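Local structure of ribokinase (Cryptococcus neoformans var. grubii serotype A, 6CW5) at residues A[67-72]-A[153-158]; A[206-211]-A[228-233]; A[218-223]-A[245-250]. The protein probably catalyses the ATP- and magnesium-dependent phosphorylation of D-ribose at O-5, giving D-ribose 5-phosphate and ADP, as a homodimeric kinase of the PfkB family. One frame throughout, in Å; residues are numbered along the deposited sequence.

Contact 1 (A[67-72]-A[153-158]); sequences ELDGAI and LAYLTA
Tyr155 and Asp69 meet through a single hydrogen bond, a clear case of two distant elements joined by the ends of two side chains while their backbones stay well apart. The phenol OH of Tyr155 donates to OD2 of Asp69 at 2.7 Å, although the nearest CA atoms, those of the same two residues, are 10.5 Å from each other. OD2 lies at the edge of the ring, near the ring plane, whereas the hydroxyl comes to it from above the carboxylate plane, 42° out of it; ring and carboxylate are turned 79° against each other. With its CG anti to the carbonyl carbon (chi1 -79°), Tyr155 sends its ring off helix 149-161 toward strand 66-73.

Charge pairing uses the other carboxylate oxygen, since OD1 of Asp69 forms a salt bridge with Lys94. Packing contacts come from the strand between: the Tyr155 side chain also touches Leu16 and Arg18 of strand 15-18.

The contact thus spans a neighbouring strand of the alpha/beta core of the ribokinase fold. Asp69 is buried, and with a lysine on one oxygen and a phenol on the other its carboxylate is probably held in the charged form.

Contact 2 (A[206-211]-A[228-233]); sequences FGSSAN and ILELHE
Ser208 and Glu230 form the polar half of this contact, and Phe206 with Leu231 the apolar half. The hydroxyl OG of Ser208 donates to OE2 of Glu230 at 2.6 Å, reaching that oxygen from above the carboxylate plane, 49° out of it. The other oxygen of Glu230, OE1, lies 3.6 Å from CB of Ala210. Beside this pair, CD1 of Leu231 meets the edge of the Phe206 ring, near the ring plane, 3.5 Å from CD2 of Phe206.

Around this first shell, the loop and the side-chain torsions position the groups. OG of Ser208 also accepts from the backbone N of Ala210 at 2.9 Å, closing an ST turn, so one hydroxyl links the loop to itself and to the helix. Glu230 spans the gap with an almost fully extended chain, its CG anti to the backbone N (chi1 -179°). Gly207, at positive phi, is the C-prime residue of the Schellman motif that ends helix 196-205, and the chain turns there between Phe206 and Ser208.

Farther out, Phe237 packs on both Phe206 and Leu231, and ND2 of Asn234 makes a hydrogen bond with the carbonyl O of Phe206. Leu203 of helix 196-205 touches Ser208 and Glu230, while Leu231 also reaches Leu199 of that helix and Ile243 of strand 242-246, placing the contact where two helices meet beside the large sheet.

Contact 3 (A[218-223]-A[245-250]); sequences DELQAK and CTLGAK
Leu247 lays its two methyl groups against the first turn of helix 220-233, CD2 on the side chain of Leu220 and CD1 on the backbone of Gln221. CD2 of Leu247 lies 4.0 Å from CG of Leu220. Its partner CD1 of Leu247 is 4.1 Å from CA of Gln221. The leucine side chains run antiparallel, so they meet alongside rather than end to end. CG of Leu247 stands anti to the carbonyl carbon (chi1 -48°), which carries the fork of methyls from the loop to the helix. No hydrogen bond crosses between the segments; the contact is apolar and buried.

Leu247 follows directly on strand 242-246, in the loop that in ribokinases belongs to the nucleotide site. Thr246 and Gly248, on either side of it in sequence, bind ADP in another structure of this protein, though none is bound here, and residues 246-251, Leu247 included, are predicted to bind ATP. Gly248 takes a positive phi, and the chain then enters a short 3-10 turn in which N of Lys250 bonds to O of Leu247 at 3.0 Å. Glu196 of helix 196-205 touches both Leu220 and Leu247, while Leu253 of strand 252-255 packs against Leu247 and Gln221.

In the fold
From the N terminus, contact 1 comes first: it closes a loop of 80 residues, bringing helix 149-161 back to strand 66-73, and is complete before the other two begin. Contacts 2 and 3 cross, their segments alternating along the chain as 206-211, 218-223, 228-233 and 245-250. Both use helix 220-233: contact 3 joins its start to the loop that follows strand 242-246, and contact 2 joins its later turns to the loop after helix 196-205. They touch through CD1 of Ile228 and CB of Cys245, 4.0 Å apart. Contacts 1 and 3 reach the same large sheet on opposite sides of the chain's centre, their centres about 31 Å apart.

Contact 1 (A[67-72]-A[153-158])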
ATOM      1  N   GLU A  67      -8.364 -16.514   8.886  1.00 22.93           N
ATOM      2  CA  GLU A  67      -7.064 -16.626   8.225  0.53 22.92           C
ATOM      3  C   GLU A  67      -6.273 -15.356   8.495  1.00 25.53           C
ATOM      4  O   GLU A  67      -6.851 -14.272   8.501  1.00 25.60           O
ATOM      5  CB  GLU A  67      -7.199 -16.783   6.702  0.53 22.76           C
ATOM      6  CG  GLU A  67      -7.957 -18.008   6.228  0.53 28.27           C
ATOM      7  CD  GLU A  67      -7.061 -19.193   5.935  0.53 31.42           C
ATOM      8  OE1 GLU A  67      -5.842 -19.017   5.687  0.53 34.84           O
ATOM      9  OE2 GLU A  67      -7.595 -20.319   5.958  0.53 35.36           O
ATOM     10  N   LEU A  68      -4.958 -15.479   8.686  1.00 23.97           N
ATOM     11  CA  LEU A  68      -4.089 -14.325   8.920  1.00 21.96           C
ATOM     12  C   LEU A  68      -3.170 -14.110   7.720  1.00 23.75           C
ATOM     13  O   LEU A  68      -2.570 -15.070   7.206  1.00 21.12           O
ATOM     14  CB  LEU A  68      -3.268 -14.517  10.201  1.00 21.01           C
ATOM     15  CG  LEU A  68      -2.273 -13.395  10.524  1.00 25.17           C
ATOM     16  CD1 LEU A  68      -2.997 -12.074  10.796  1.00 25.86           C
ATOM     17  CD2 LEU A  68      -1.387 -13.791  11.730  1.00 30.01           C
ATOM     18  N   ASP A  69      -3.131 -12.868   7.217  1.00 18.99           N
ATOM     19  CA  ASP A  69      -2.307 -12.492   6.069  1.00 18.06           C
ATOM     20  C   ASP A  69      -1.252 -11.507   6.582  1.00 22.57           C
ATOM     21  O   ASP A  69      -1.593 -10.431   7.072  1.00 19.74           O
ATOM     22  CB  ASP A  69      -3.195 -11.873   4.976  1.00 21.00           C
ATOM     23  CG  ASP A  69      -2.432 -11.447   3.738  1.00 26.25           C
ATOM     24  OD1 ASP A  69      -1.220 -11.183   3.807  1.00 24.53           O
ATOM     25  OD2 ASP A  69      -3.075 -11.305   2.696  1.00 27.82           O
ATOM     26  N   GLY A  70       0.025 -11.867   6.476  1.00 19.40           N
ATOM     27  CA  GLY A  70       1.068 -11.000   7.005  1.00 21.04           C
ATOM     28  C   GLY A  70       2.412 -11.685   6.862  1.00 20.41           C
ATOM     29  O   GLY A  70       2.574 -12.526   5.976  1.00 19.63           O
ATOM     30  N   ALA A  71       3.379 -11.356   7.716  1.00 19.34           N
ATOM     31  CA  ALA A  71       4.699 -11.942   7.537  1.00 16.25           C
ATOM     32  C   ALA A  71       5.432 -12.011   8.869  1.00 21.54           C
ATOM     33  O   ALA A  71       5.275 -11.141   9.732  1.00 20.74           O
ATOM     34  CB  ALA A  71       5.531 -11.141   6.537  1.00 18.58           C
ATOM     35  N   ILE A  72       6.276 -13.030   8.999  1.00 22.81           N
ATOM     36  CA  ILE A  72       7.166 -13.188  10.146  1.00 22.37           C
ATOM     37  C   ILE A  72       8.565 -13.477   9.622  1.00 24.72           C
ATOM     38  O   ILE A  72       8.769 -13.755   8.438  1.00 24.36           O
ATOM     39  CB  ILE A  72       6.721 -14.320  11.096  1.00 19.68           C
ATOM     40  CG1 ILE A  72       6.646 -15.648  10.321  1.00 26.91           C
ATOM     41  CG2 ILE A  72       5.374 -13.953  11.744  1.00 19.27           C
ATOM     42  CD1 ILE A  72       6.532 -16.883  11.235  1.00 27.09           C
ATOM     43  N   LEU A 153      -5.036   0.116   3.632  1.00 16.25           N
ATOM     44  CA  LEU A 153      -5.975   0.835   2.760  1.00 16.78           C
ATOM     45  C   LEU A 153      -6.411  -0.030   1.576  1.00 17.78           C
ATOM     46  O   LEU A 153      -7.588  -0.014   1.173  1.00 17.92           O
ATOM     47  CB  LEU A 153      -5.316   2.113   2.237  1.00 15.62           C
ATOM     48  CG  LEU A 153      -5.020   3.140   3.338  1.00 17.03           C
ATOM     49  CD1 LEU A 153      -4.141   4.216   2.741  1.00 17.10           C
ATOM     50  CD2 LEU A 153      -6.335   3.758   3.810  1.00 20.83           C
ATOM     51  N   ALA A 154      -5.458  -0.739   0.967  1.00 18.63           N
ATOM     52  CA  ALA A 154      -5.780  -1.559  -0.200  1.00 20.43           C
ATOM     53  C   ALA A 154      -6.777  -2.657   0.157  1.00 16.38           C
ATOM     54  O   ALA A 154      -7.742  -2.900  -0.587  1.00 18.21           O
ATOM     55  CB  ALA A 154      -4.485  -2.154  -0.781  1.00 16.95           C
ATOM     56  N   TYR A 155      -6.562  -3.341   1.285  1.00 15.81           N
ATOM     57  CA  TYR A 155      -7.472  -4.427   1.654  1.00 18.69           C
ATOM     58  C   TYR A 155      -8.851  -3.892   2.031  1.00 19.94           C
ATOM     59  O   TYR A 155      -9.879  -4.466   1.640  1.00 18.59           O
ATOM     60  CB  TYR A 155      -6.907  -5.226   2.823  1.00 17.03           C
ATOM     61  CG  TYR A 155      -5.835  -6.219   2.427  1.00 19.19           C
ATOM     62  CD1 TYR A 155      -4.626  -5.793   1.890  1.00 19.04           C
ATOM     63  CD2 TYR A 155      -6.045  -7.586   2.577  1.00 20.76           C
ATOM     64  CE1 TYR A 155      -3.639  -6.734   1.539  1.00 16.84           C
ATOM     65  CE2 TYR A 155      -5.078  -8.513   2.241  1.00 16.22           C
ATOM     66  CZ  TYR A 155      -3.873  -8.077   1.719  1.00 18.78           C
ATOM     67  OH  TYR A 155      -2.907  -9.009   1.361  1.00 21.92           O
ATOM     68  N   LEU A 156      -8.892  -2.797   2.787  1.00 18.28           N
ATOM     69  CA  LEU A 156     -10.193  -2.197   3.131  1.00 18.50           C
ATOM     70  C   LEU A 156     -10.943  -1.750   1.888  1.00 16.52           C
ATOM     71  O   LEU A 156     -12.168  -1.954   1.768  1.00 19.58           O
ATOM     72  CB  LEU A 156      -9.988  -1.005   4.076  1.00 16.97           C
ATOM     73  CG  LEU A 156     -11.256  -0.183   4.383  1.00 19.06           C
ATOM     74  CD1 LEU A 156     -12.240  -1.051   5.132  1.00 18.94           C
ATOM     75  CD2 LEU A 156     -10.875   1.031   5.225  1.00 21.32           C
ATOM     76  N   THR A 157     -10.237  -1.140   0.941  1.00 19.43           N
ATOM     77  CA  THR A 157     -10.899  -0.697  -0.291  1.00 17.60           C
ATOM     78  C   THR A 157     -11.434  -1.881  -1.075  1.00 23.68           C
ATOM     79  O   THR A 157     -12.571  -1.849  -1.587  1.00 22.48           O
ATOM     80  CB  THR A 157      -9.903   0.115  -1.123  1.00 19.63           C
ATOM     81  OG1 THR A 157      -9.499   1.263  -0.348  1.00 19.65           O
ATOM     82  CG2 THR A 157     -10.559   0.593  -2.425  1.00 19.53           C
ATOM     83  N   ALA A 158     -10.641  -2.949  -1.173  1.00 20.51           N
ATOM     84  CA  ALA A 158     -11.110  -4.145  -1.863  1.00 22.23           C
ATOM     85  C   ALA A 158     -12.325  -4.742  -1.162  1.00 22.18           C
ATOM     86  O   ALA A 158     -13.241  -5.278  -1.818  1.00 23.46           O
ATOM     87  CB  ALA A 158      -9.978  -5.179  -1.937  1.00 20.15           C
TER

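Contact 2 (A[206-211]-A[228-233])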
ATOM      1  N   PHE A 206     -10.359  15.686  13.346  1.00 19.89           N
ATOM      2  CA  PHE A 206     -11.473  16.104  12.509  1.00 17.42           C
ATOM      3  C   PHE A 206     -11.989  17.487  12.901  1.00 21.19           C
ATOM      4  O   PHE A 206     -13.104  17.869  12.512  1.00 22.16           O
ATOM      5  CB  PHE A 206     -12.612  15.067  12.579  1.00 18.83           C
ATOM      6  CG  PHE A 206     -12.226  13.717  12.004  1.00 18.09           C
ATOM      7  CD1 PHE A 206     -11.044  13.593  11.270  1.00 21.70           C
ATOM      8  CD2 PHE A 206     -13.063  12.613  12.162  1.00 22.21           C
ATOM      9  CE1 PHE A 206     -10.670  12.358  10.730  1.00 22.25           C
ATOM     10  CE2 PHE A 206     -12.717  11.381  11.620  1.00 22.40           C
ATOM     11  CZ  PHE A 206     -11.517  11.262  10.911  1.00 19.74           C
ATOM     12  N   GLY A 207     -11.204  18.233  13.661  1.00 23.27           N
ATOM     13  CA  GLY A 207     -11.499  19.626  13.937  1.00 30.56           C
ATOM     14  C   GLY A 207     -12.397  19.866  15.129  1.00 35.61           C
ATOM     15  O   GLY A 207     -12.731  21.032  15.409  1.00 34.37           O
ATOM     16  N   SER A 208     -12.776  18.818  15.849  1.00 25.95           N
ATOM     17  CA  SER A 208     -13.612  18.959  17.030  1.00 26.04           C
ATOM     18  C   SER A 208     -12.773  19.426  18.211  1.00 37.79           C
ATOM     19  O   SER A 208     -11.560  19.201  18.260  1.00 36.81           O
ATOM     20  CB  SER A 208     -14.280  17.622  17.343  1.00 27.57           C
ATOM     21  OG  SER A 208     -15.120  17.692  18.484  1.00 33.17           O
ATOM     22  N   SER A 209     -13.416  20.111  19.159  1.00 38.23           N
ATOM     23  CA  SER A 209     -12.771  20.303  20.452  1.00 41.05           C
ATOM     24  C   SER A 209     -13.160  19.235  21.470  1.00 41.66           C
ATOM     25  O   SER A 209     -12.601  19.223  22.575  1.00 43.29           O
ATOM     26  CB  SER A 209     -13.096  21.685  21.017  1.00 43.77           C
ATOM     27  OG  SER A 209     -14.493  21.792  21.143  1.00 48.26           O
ATOM     28  N   ALA A 210     -14.098  18.346  21.136  1.00 40.04           N
ATOM     29  CA  ALA A 210     -14.414  17.240  22.034  1.00 36.46           C
ATOM     30  C   ALA A 210     -13.202  16.327  22.152  1.00 40.26           C
ATOM     31  O   ALA A 210     -12.515  16.056  21.162  1.00 45.92           O
ATOM     32  CB  ALA A 210     -15.617  16.452  21.525  1.00 31.45           C
ATOM     33  N   ASN A 211     -12.900  15.895  23.376  1.00 39.37           N
ATOM     34  CA  ASN A 211     -11.865  14.881  23.590  1.00 37.15           C
ATOM     35  C   ASN A 211     -12.268  13.979  24.743  1.00 33.60           C
ATOM     36  O   ASN A 211     -11.866  14.190  25.889  1.00 35.55           O
ATOM     37  CB  ASN A 211     -10.488  15.490  23.838  1.00 40.21           C
ATOM     38  CG  ASN A 211      -9.388  14.431  23.839  1.00 47.28           C
ATOM     39  OD1 ASN A 211      -9.668  13.231  23.723  1.00 39.68           O
ATOM     40  ND2 ASN A 211      -8.144  14.864  23.970  1.00 52.95           N
ATOM     41  N   ILE A 228     -19.250   9.944  20.057  1.00 21.29           N
ATOM     42  CA  ILE A 228     -19.639   9.023  18.984  1.00 20.59           C
ATOM     43  C   ILE A 228     -20.640   9.694  18.051  1.00 21.28           C
ATOM     44  O   ILE A 228     -20.518   9.631  16.819  1.00 21.76           O
ATOM     45  CB  ILE A 228     -20.228   7.733  19.574  1.00 20.78           C
ATOM     46  CG1 ILE A 228     -19.121   6.860  20.182  1.00 22.11           C
ATOM     47  CG2 ILE A 228     -20.972   6.950  18.486  1.00 19.82           C
ATOM     48  CD1 ILE A 228     -19.716   5.676  21.014  1.00 20.47           C
ATOM     49  N   LEU A 229     -21.654  10.333  18.624  1.00 18.33           N
ATOM     50  CA  LEU A 229     -22.677  10.969  17.792  1.00 21.61           C
ATOM     51  C   LEU A 229     -22.083  12.111  16.971  1.00 23.80           C
ATOM     52  O   LEU A 229     -22.477  12.336  15.816  1.00 24.44           O
ATOM     53  CB  LEU A 229     -23.839  11.475  18.656  1.00 21.30           C
ATOM     54  CG  LEU A 229     -24.658  10.405  19.381  1.00 21.73           C
ATOM     55  CD1 LEU A 229     -25.648  11.010  20.339  1.00 20.87           C
ATOM     56  CD2 LEU A 229     -25.382   9.516  18.335  1.00 28.19           C
ATOM     57  N   GLU A 230     -21.139  12.846  17.555  1.00 21.62           N
ATOM     58  CA  GLU A 230     -20.457  13.916  16.838  1.00 21.61           C
ATOM     59  C   GLU A 230     -19.612  13.366  15.694  1.00 25.08           C
ATOM     60  O   GLU A 230     -19.619  13.901  14.569  1.00 24.09           O
ATOM     61  CB  GLU A 230     -19.571  14.709  17.802  1.00 24.38           C
ATOM     62  CG  GLU A 230     -18.873  15.831  17.066  1.00 28.78           C
ATOM     63  CD  GLU A 230     -18.179  16.846  17.952  1.00 31.76           C
ATOM     64  OE1 GLU A 230     -18.364  16.829  19.196  1.00 31.88           O
ATOM     65  OE2 GLU A 230     -17.445  17.681  17.366  1.00 29.38           O
ATOM     66  N   LEU A 231     -18.872  12.300  15.974  1.00 19.94           N
ATOM     67  CA  LEU A 231     -18.048  11.668  14.955  1.00 18.96           C
ATOM     68  C   LEU A 231     -18.913  11.219  13.796  1.00 19.82           C
ATOM     69  O   LEU A 231     -18.572  11.457  12.635  1.00 23.01           O
ATOM     70  CB  LEU A 231     -17.274  10.499  15.569  1.00 20.23           C
ATOM     71  CG  LEU A 231     -16.318   9.739  14.658  1.00 25.56           C
ATOM     72  CD1 LEU A 231     -15.307  10.703  14.047  1.00 24.24           C
ATOM     73  CD2 LEU A 231     -15.587   8.600  15.420  1.00 23.73           C
ATOM     74  N   HIS A 232     -20.080  10.633  14.098  1.00 18.21           N
ATOM     75  CA  HIS A 232     -20.978  10.161  13.053  1.00 23.50           C
ATOM     76  C   HIS A 232     -21.301  11.254  12.052  1.00 25.16           C
ATOM     77  O   HIS A 232     -21.362  10.996  10.847  1.00 23.96           O
ATOM     78  CB  HIS A 232     -22.279   9.634  13.682  1.00 23.95           C
ATOM     79  CG  HIS A 232     -23.346   9.308  12.683  1.00 26.00           C
ATOM     80  ND1 HIS A 232     -23.242   8.229  11.827  1.00 23.12           N
ATOM     81  CD2 HIS A 232     -24.548   9.883  12.422  1.00 25.30           C
ATOM     82  CE1 HIS A 232     -24.331   8.159  11.080  1.00 24.70           C
ATOM     83  NE2 HIS A 232     -25.130   9.163  11.405  1.00 28.86           N
ATOM     84  N   GLU A 233     -21.532  12.482  12.535  1.00 21.83           N
ATOM     85  CA  GLU A 233     -21.947  13.601  11.702  1.00 24.71           C
ATOM     86  C   GLU A 233     -20.786  14.333  11.051  1.00 25.19           C
ATOM     87  O   GLU A 233     -21.028  15.239  10.237  1.00 26.86           O
ATOM     88  CB  GLU A 233     -22.717  14.635  12.528  1.00 29.66           C
ATOM     89  CG  GLU A 233     -23.842  14.089  13.342  1.00 44.55           C
ATOM     90  CD  GLU A 233     -25.095  13.909  12.538  1.00 48.99           C
ATOM     91  OE1 GLU A 233     -25.287  14.635  11.536  1.00 50.94           O
ATOM     92  OE2 GLU A 233     -25.891  13.035  12.916  1.00 48.72           O
TER

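Contact 3 (A[218-223]-A[245-250])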
ATOM      1  N   ASP A 218     -16.419   9.546  35.777  1.00 75.64           N
ATOM      2  CA  ASP A 218     -17.861   9.643  35.984  1.00 78.80           C
ATOM      3  C   ASP A 218     -18.570  10.287  34.799  1.00 76.42           C
ATOM      4  O   ASP A 218     -19.747   9.999  34.558  1.00 75.82           O
ATOM      5  CB  ASP A 218     -18.165  10.437  37.258  1.00 84.03           C
ATOM      6  N   GLU A 219     -17.873  11.148  34.060  1.00 66.84           N
ATOM      7  CA  GLU A 219     -18.398  11.838  32.889  1.00 48.98           C
ATOM      8  C   GLU A 219     -18.106  11.102  31.593  1.00 39.24           C
ATOM      9  O   GLU A 219     -18.564  11.528  30.520  1.00 39.19           O
ATOM     10  CB  GLU A 219     -17.791  13.232  32.826  1.00 55.78           C
ATOM     11  CG  GLU A 219     -18.714  14.314  32.384  1.00 65.39           C
ATOM     12  CD  GLU A 219     -18.318  15.647  32.978  1.00 74.72           C
ATOM     13  OE1 GLU A 219     -17.307  15.670  33.709  1.00 79.53           O
ATOM     14  OE2 GLU A 219     -19.004  16.661  32.721  1.00 74.73           O
ATOM     15  N   LEU A 220     -17.375   9.996  31.666  1.00 40.07           N
ATOM     16  CA  LEU A 220     -16.841   9.378  30.466  1.00 38.33           C
ATOM     17  C   LEU A 220     -17.944   8.803  29.590  1.00 39.06           C
ATOM     18  O   LEU A 220     -17.932   9.009  28.372  1.00 33.65           O
ATOM     19  CB  LEU A 220     -15.831   8.299  30.849  1.00 43.42           C
ATOM     20  CG  LEU A 220     -15.129   7.622  29.667  1.00 41.73           C
ATOM     21  CD1 LEU A 220     -14.646   8.644  28.633  1.00 37.68           C
ATOM     22  CD2 LEU A 220     -13.961   6.790  30.180  1.00 44.09           C
ATOM     23  N   GLN A 221     -18.906   8.083  30.185  1.00 34.32           N
ATOM     24  CA  GLN A 221     -19.987   7.509  29.385  1.00 38.92           C
ATOM     25  C   GLN A 221     -20.700   8.604  28.609  1.00 31.63           C
ATOM     26  O   GLN A 221     -20.933   8.477  27.402  1.00 33.49           O
ATOM     27  CB  GLN A 221     -20.984   6.746  30.271  1.00 35.80           C
ATOM     28  CG  GLN A 221     -22.043   6.018  29.443  1.00 41.12           C
ATOM     29  CD  GLN A 221     -23.192   5.451  30.249  1.00 44.70           C
ATOM     30  OE1 GLN A 221     -24.360   5.565  29.842  1.00 40.01           O
ATOM     31  NE2 GLN A 221     -22.878   4.808  31.392  1.00 37.14           N
ATOM     32  N   ALA A 222     -21.021   9.701  29.295  1.00 32.08           N
ATOM     33  CA  ALA A 222     -21.720  10.817  28.665  1.00 32.69           C
ATOM     34  C   ALA A 222     -20.883  11.458  27.560  1.00 36.35           C
ATOM     35  O   ALA A 222     -21.392  11.724  26.471  1.00 26.79           O
ATOM     36  CB  ALA A 222     -22.101  11.863  29.717  1.00 32.45           C
ATOM     37  N   LYS A 223     -19.607  11.768  27.840  1.00 27.65           N
ATOM     38  CA  LYS A 223     -18.783  12.472  26.854  1.00 26.19           C
ATOM     39  C   LYS A 223     -18.448  11.579  25.679  1.00 28.30           C
ATOM     40  O   LYS A 223     -18.388  12.044  24.527  1.00 25.54           O
ATOM     41  CB  LYS A 223     -17.480  12.967  27.496  1.00 28.14           C
ATOM     42  CG  LYS A 223     -17.645  14.030  28.546  1.00 34.48           C
ATOM     43  CD  LYS A 223     -18.078  15.341  27.939  1.00 40.34           C
ATOM     44  CE  LYS A 223     -18.157  16.412  29.027  1.00 56.87           C
ATOM     45  NZ  LYS A 223     -18.383  17.745  28.416  1.00 64.11           N
ATOM     46  N   CYS A 245     -16.927   1.829  21.176  1.00 25.47           N
ATOM     47  CA  CYS A 245     -15.929   2.542  21.975  1.00 24.73           C
ATOM     48  C   CYS A 245     -15.789   1.833  23.319  1.00 23.40           C
ATOM     49  O   CYS A 245     -16.722   1.843  24.131  1.00 28.31           O
ATOM     50  CB  CYS A 245     -16.310   4.018  22.170  1.00 22.29           C
ATOM     51  SG  CYS A 245     -15.013   4.922  23.059  1.00 24.97           S
ATOM     52  N   THR A 246     -14.641   1.198  23.550  1.00 26.07           N
ATOM     53  CA  THR A 246     -14.401   0.573  24.839  1.00 25.98           C
ATOM     54  C   THR A 246     -14.026   1.652  25.848  1.00 35.06           C
ATOM     55  O   THR A 246     -13.334   2.619  25.515  1.00 29.25           O
ATOM     56  CB  THR A 246     -13.304  -0.494  24.737  1.00 31.62           C
ATOM     57  OG1 THR A 246     -12.078   0.111  24.321  1.00 30.79           O
ATOM     58  CG2 THR A 246     -13.688  -1.526  23.684  1.00 31.47           C
ATOM     59  N   LEU A 247     -14.544   1.521  27.068  1.00 28.64           N
ATOM     60  CA  LEU A 247     -14.239   2.452  28.144  1.00 28.94           C
ATOM     61  C   LEU A 247     -13.568   1.732  29.307  1.00 33.83           C
ATOM     62  O   LEU A 247     -13.804   2.071  30.463  1.00 41.25           O
ATOM     63  CB  LEU A 247     -15.497   3.180  28.624  1.00 27.23           C
ATOM     64  CG  LEU A 247     -16.450   3.822  27.595  1.00 30.74           C
ATOM     65  CD1 LEU A 247     -17.760   4.316  28.259  1.00 30.25           C
ATOM     66  CD2 LEU A 247     -15.768   4.955  26.817  1.00 29.53           C
ATOM     67  N   GLY A 248     -12.743   0.725  29.015  1.00 47.72           N
ATOM     68  CA  GLY A 248     -12.024   0.015  30.071  1.00 48.43           C
ATOM     69  C   GLY A 248     -12.978  -0.687  31.030  1.00 54.53           C
ATOM     70  O   GLY A 248     -13.977  -1.299  30.630  1.00 57.82           O
ATOM     71  N   ALA A 249     -12.677  -0.591  32.323  1.00 42.85           N
ATOM     72  CA  ALA A 249     -13.563  -1.183  33.321  1.00 48.44           C
ATOM     73  C   ALA A 249     -14.931  -0.510  33.352  1.00 53.17           C
ATOM     74  O   ALA A 249     -15.881  -1.093  33.883  1.00 59.46           O
ATOM     75  CB  ALA A 249     -12.918  -1.124  34.713  1.00 51.86           C
ATOM     76  N   LYS A 250     -15.057   0.688  32.790  1.00 47.16           N
ATOM     77  CA  LYS A 250     -16.325   1.397  32.763  1.00 46.79           C
ATOM     78  C   LYS A 250     -17.252   0.920  31.641  1.00 48.62           C
ATOM     79  O   LYS A 250     -18.293   1.555  31.411  1.00 47.37           O
ATOM     80  CB  LYS A 250     -16.080   2.906  32.642  1.00 50.27           C
TER